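Local coordinates for acetyl-xylan esterase (Streptomyces lividans, PDB 2CC0), which removes acetyl groups from acetylated xylan as a metal-dependent family 4 carbohydrate esterase, and so takes part in plant cell wall degradation, at residues Arg27-Arg32 with Arg167-Leu172; Asp137-Ala142 with Ala159-Ala164. All blocks are in the same frame, centred on the assembly; numbering follows the deposited sequence.

Interaction 1 (Arg27-Arg32 with Arg167-Leu172); sequences RQNGLR and RIAQTL
L31 turns its two methyl branches onto helix 159-174 from the Schellman motif that ends helix 19-28 in this polysaccharide deacetylase domain, a motif in which its own N takes part. CG lies beside the backbone N, anti to the carbonyl carbon (chi1 -62°), which carries both methyls to the helix. CD1 rests between two residues, 4.1 Å from CB of A169 and equally far from CG2 of I168, the L31 and I168 side chains crossing at about a right angle. The other branch, CD2, meets CD1 of L172 at 4.1 Å. N29 adds one backbone and one side-chain contact: its O lies 3.6 Å from CB of A169 and its CB 3.9 Å from the same atom. No hydrogen bond joins the segments. An alanine in place of L31 would keep neither methyl branch, and I168, A169 and L172 would probably lose the apolar cover on this side. On the sheet side, L9 of strand 5-12 and S179 of strand 177-179 also touch L31. The chain reaches L31 through the helix end: G30, C-prime at a phi of 71°, has its N on R27 O at 3.0 Å, and L31 N returns to L26 O. The amide of N29 folds back as well, ND2 donating to A25 O.

Interaction 2 (Asp137-Ala142 with Ala159-Ala164); sequences DAIVQA and ANTLAA
Apolar packing dominates where I139 and V140 of helix 136-144 meet the first turns of helix 159-174. The segment axes cross at -60° and approach to 9.2 Å, with the small A164 near the crossing, where it and V140 form the nearest CA pair. Its CB receives two methyls, CG2 of I139 at 4.0 Å and CG2 of V140 at the same distance. The V140 methyl gets there because it lies beside the backbone N, with CG1 anti to that N (chi1 177°). I139 reaches farther with its other branch: CD1 extends across to N160, 3.7 Å from its CB, and the I139 and N160 side chains cross at about a right angle. The one side-chain contact with a polar atom is different. CD1 of I139 also lies 3.7 Å from OG1 of T161, a methyl against a hydroxyl, while that OG1 is hydrogen-bonded to D130 OD2. N160 likewise directs its amide elsewhere, ND2 donating to A134 O in the loop ahead of helix 136-144. No hydrogen bond or salt bridge links the two segments. Their buried interface therefore relies on methyl packing, while N160 ND2 and T161 OG1 make their hydrogen bonds to A134 and D130, tying the start of helix 159-174 to that loop.

From the N terminus, the chain runs through strand 5-12 and helix 19-28 to the 27-32 turn, then travels 134 residues before 167-172 returns to close interaction 1. Within that long excursion lies interaction 2, a short closure of 16 residues between 137-142 and 159-164 that spans strand 151-155. Helix 159-174 serves both: its first turns face helix 136-144, and later turns meet the loop that follows helix 19-28. The two contacts, with centres about 12 Å apart, touch directly. A salt bridge from R167 NH2 to D137 OD1 (2.9 Å) and packing of R167 CB on V140 CG2 (3.7 Å) join them. Together they tie helix 136-144, helix 159-174 and the exit of helix 19-28 beside the parallel sheet.

Interaction 1 (Arg27-Arg32 with Arg167-Leu172)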
# COMPACT_ATOMS: atom_id res chain seq x y z
N ARG A 27 14.36 7.73 20.21
CA ARG A 27 15.42 6.80 20.63
C ARG A 27 15.28 6.40 22.10
O ARG A 27 15.47 5.23 22.45
CB ARG A 27 16.81 7.36 20.35
CG ARG A 27 17.91 6.30 20.66
CD ARG A 27 19.14 6.45 19.82
NE ARG A 27 19.87 5.18 19.69
CZ ARG A 27 20.74 4.94 18.71
NH1 ARG A 27 20.99 5.87 17.81
NH2 ARG A 27 21.39 3.77 18.65
N GLN A 28 14.94 7.35 22.97
CA GLN A 28 14.82 7.03 24.41
C GLN A 28 13.69 6.03 24.67
O GLN A 28 13.73 5.28 25.66
CB GLN A 28 14.63 8.29 25.23
CG GLN A 28 15.86 9.17 25.26
CD GLN A 28 15.54 10.60 25.67
OE1 GLN A 28 14.47 10.86 26.22
NE2 GLN A 28 16.44 11.54 25.36
N ASN A 29 12.71 6.01 23.76
CA ASN A 29 11.58 5.11 23.88
C ASN A 29 11.67 3.89 22.96
O ASN A 29 10.71 3.13 22.83
CB ASN A 29 10.29 5.88 23.68
CG ASN A 29 9.97 6.76 24.88
OD1 ASN A 29 9.44 6.28 25.88
ND2 ASN A 29 10.32 8.04 24.81
N GLY A 30 12.84 3.72 22.35
CA GLY A 30 13.17 2.52 21.58
C GLY A 30 12.41 2.43 20.28
O GLY A 30 12.12 1.33 19.80
N LEU A 31 12.09 3.58 19.70
CA LEU A 31 11.28 3.62 18.47
C LEU A 31 12.12 4.07 17.28
O LEU A 31 12.99 4.95 17.41
CB LEU A 31 10.09 4.57 18.63
CG LEU A 31 9.04 4.27 19.69
CD1 LEU A 31 8.10 5.47 19.76
CD2 LEU A 31 8.31 2.97 19.34
N ARG A 32 11.84 3.48 16.12
CA ARG A 32 12.43 3.91 14.85
C ARG A 32 11.29 4.36 13.95
O ARG A 32 10.12 3.95 14.13
CB ARG A 32 13.23 2.79 14.20
CG ARG A 32 14.37 2.28 15.13
CD ARG A 32 15.10 1.12 14.53
NE ARG A 32 15.97 1.60 13.46
CZ ARG A 32 16.75 0.82 12.70
NH1 ARG A 32 16.78 -0.51 12.89
NH2 ARG A 32 17.50 1.37 11.76
N ARG A 167 3.79 7.34 25.32
CA ARG A 167 2.54 6.59 25.22
C ARG A 167 2.37 5.84 23.91
O ARG A 167 1.72 4.79 23.87
CB ARG A 167 1.34 7.50 25.48
CG ARG A 167 1.17 7.81 26.97
CD ARG A 167 0.17 8.93 27.16
NE ARG A 167 -1.19 8.54 26.79
CZ ARG A 167 -2.17 9.40 26.51
NH1 ARG A 167 -1.94 10.72 26.56
NH2 ARG A 167 -3.38 8.96 26.18
N ILE A 168 2.96 6.35 22.84
CA ILE A 168 3.01 5.58 21.58
C ILE A 168 3.81 4.27 21.78
O ILE A 168 3.36 3.17 21.40
CB ILE A 168 3.58 6.44 20.44
CG1 ILE A 168 2.52 7.51 20.05
CG2 ILE A 168 3.99 5.55 19.25
CD1 ILE A 168 3.00 8.56 19.04
N ALA A 169 4.99 4.38 22.38
CA ALA A 169 5.83 3.21 22.66
C ALA A 169 5.05 2.23 23.54
O ALA A 169 5.05 1.02 23.28
CB ALA A 169 7.13 3.63 23.33
N GLN A 170 4.35 2.75 24.56
CA GLN A 170 3.54 1.92 25.46
C GLN A 170 2.41 1.20 24.76
O GLN A 170 2.18 0.00 24.99
CB GLN A 170 2.97 2.79 26.58
CG GLN A 170 4.04 3.24 27.55
CD GLN A 170 3.58 4.39 28.42
OE1 GLN A 170 2.38 4.57 28.64
NE2 GLN A 170 4.54 5.17 28.92
N THR A 171 1.72 1.94 23.90
CA THR A 171 0.62 1.39 23.11
C THR A 171 1.11 0.23 22.24
O THR A 171 0.48 -0.84 22.21
CB THR A 171 -0.03 2.49 22.25
OG1 THR A 171 -0.55 3.50 23.13
CG2 THR A 171 -1.18 1.94 21.39
N LEU A 172 2.21 0.44 21.51
CA LEU A 172 2.73 -0.61 20.65
C LEU A 172 3.17 -1.83 21.46
O LEU A 172 2.82 -2.96 21.11
CB LEU A 172 3.89 -0.09 19.79
CG LEU A 172 3.47 0.96 18.76
CD1 LEU A 172 4.72 1.41 18.00
CD2 LEU A 172 2.38 0.42 17.81

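Interaction 2 (Asp137-Ala142 with Ala159-Ala164)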
# COMPACT_ATOMS: atom_id res chain seq x y z
N ASP A 137 -3.90 12.76 23.45
CA ASP A 137 -4.77 11.59 23.55
C ASP A 137 -5.21 11.06 22.20
O ASP A 137 -5.22 9.85 21.99
CB ASP A 137 -6.03 11.92 24.35
CG ASP A 137 -5.79 11.95 25.84
OD1 ASP A 137 -4.74 11.49 26.34
OD2 ASP A 137 -6.72 12.43 26.54
N ALA A 138 -5.63 11.97 21.32
CA ALA A 138 -6.15 11.60 20.01
C ALA A 138 -5.05 10.95 19.15
O ALA A 138 -5.31 10.00 18.40
CB ALA A 138 -6.79 12.80 19.31
N ILE A 139 -3.83 11.46 19.28
CA ILE A 139 -2.68 10.93 18.51
C ILE A 139 -2.37 9.50 18.97
O ILE A 139 -2.16 8.61 18.14
CB ILE A 139 -1.44 11.87 18.66
CG1 ILE A 139 -1.73 13.25 18.03
CG2 ILE A 139 -0.14 11.24 18.06
CD1 ILE A 139 -0.74 14.36 18.48
N VAL A 140 -2.32 9.30 20.29
CA VAL A 140 -2.09 7.97 20.85
C VAL A 140 -3.19 7.00 20.41
O VAL A 140 -2.89 5.85 20.04
CB VAL A 140 -1.96 8.00 22.40
CG1 VAL A 140 -1.80 6.58 22.96
CG2 VAL A 140 -0.75 8.89 22.81
N GLN A 141 -4.44 7.46 20.43
CA GLN A 141 -5.59 6.69 19.97
C GLN A 141 -5.44 6.27 18.50
O GLN A 141 -5.76 5.14 18.12
CB GLN A 141 -6.87 7.50 20.17
CG GLN A 141 -8.15 6.79 19.72
CD GLN A 141 -8.38 5.43 20.40
OE1 GLN A 141 -9.02 4.54 19.84
NE2 GLN A 141 -7.87 5.28 21.62
N ALA A 142 -4.96 7.20 17.67
CA ALA A 142 -4.74 6.90 16.24
C ALA A 142 -3.70 5.77 16.10
O ALA A 142 -3.88 4.84 15.33
CB ALA A 142 -4.27 8.15 15.49
N ALA A 159 3.79 19.98 18.93
CA ALA A 159 4.15 19.71 20.31
C ALA A 159 3.45 18.47 20.89
O ALA A 159 4.04 17.72 21.67
CB ALA A 159 3.88 20.95 21.17
N ASN A 160 2.20 18.23 20.50
CA ASN A 160 1.46 17.10 21.04
C ASN A 160 2.00 15.76 20.54
O ASN A 160 1.89 14.73 21.22
CB ASN A 160 -0.04 17.21 20.73
CG ASN A 160 -0.69 18.39 21.41
OD1 ASN A 160 -0.08 19.04 22.28
ND2 ASN A 160 -1.91 18.70 21.00
N THR A 161 2.61 15.79 19.35
CA THR A 161 3.31 14.61 18.83
C THR A 161 4.54 14.27 19.68
O THR A 161 4.72 13.13 20.10
CB THR A 161 3.62 14.79 17.35
OG1 THR A 161 2.38 15.01 16.67
CG2 THR A 161 4.36 13.56 16.75
N LEU A 162 5.35 15.28 19.98
CA LEU A 162 6.49 15.04 20.87
C LEU A 162 6.01 14.49 22.23
O LEU A 162 6.59 13.54 22.75
CB LEU A 162 7.28 16.33 21.08
CG LEU A 162 8.44 16.23 22.06
CD1 LEU A 162 9.55 15.28 21.53
CD2 LEU A 162 9.01 17.61 22.31
N ALA A 163 4.93 15.07 22.77
CA ALA A 163 4.42 14.64 24.08
C ALA A 163 3.88 13.21 24.06
O ALA A 163 3.88 12.51 25.09
CB ALA A 163 3.33 15.58 24.53
N ALA A 164 3.42 12.78 22.89
CA ALA A 164 2.82 11.46 22.69
C ALA A 164 3.81 10.31 22.66
O ALA A 164 3.42 9.15 22.83
CB ALA A 164 1.98 11.47 21.39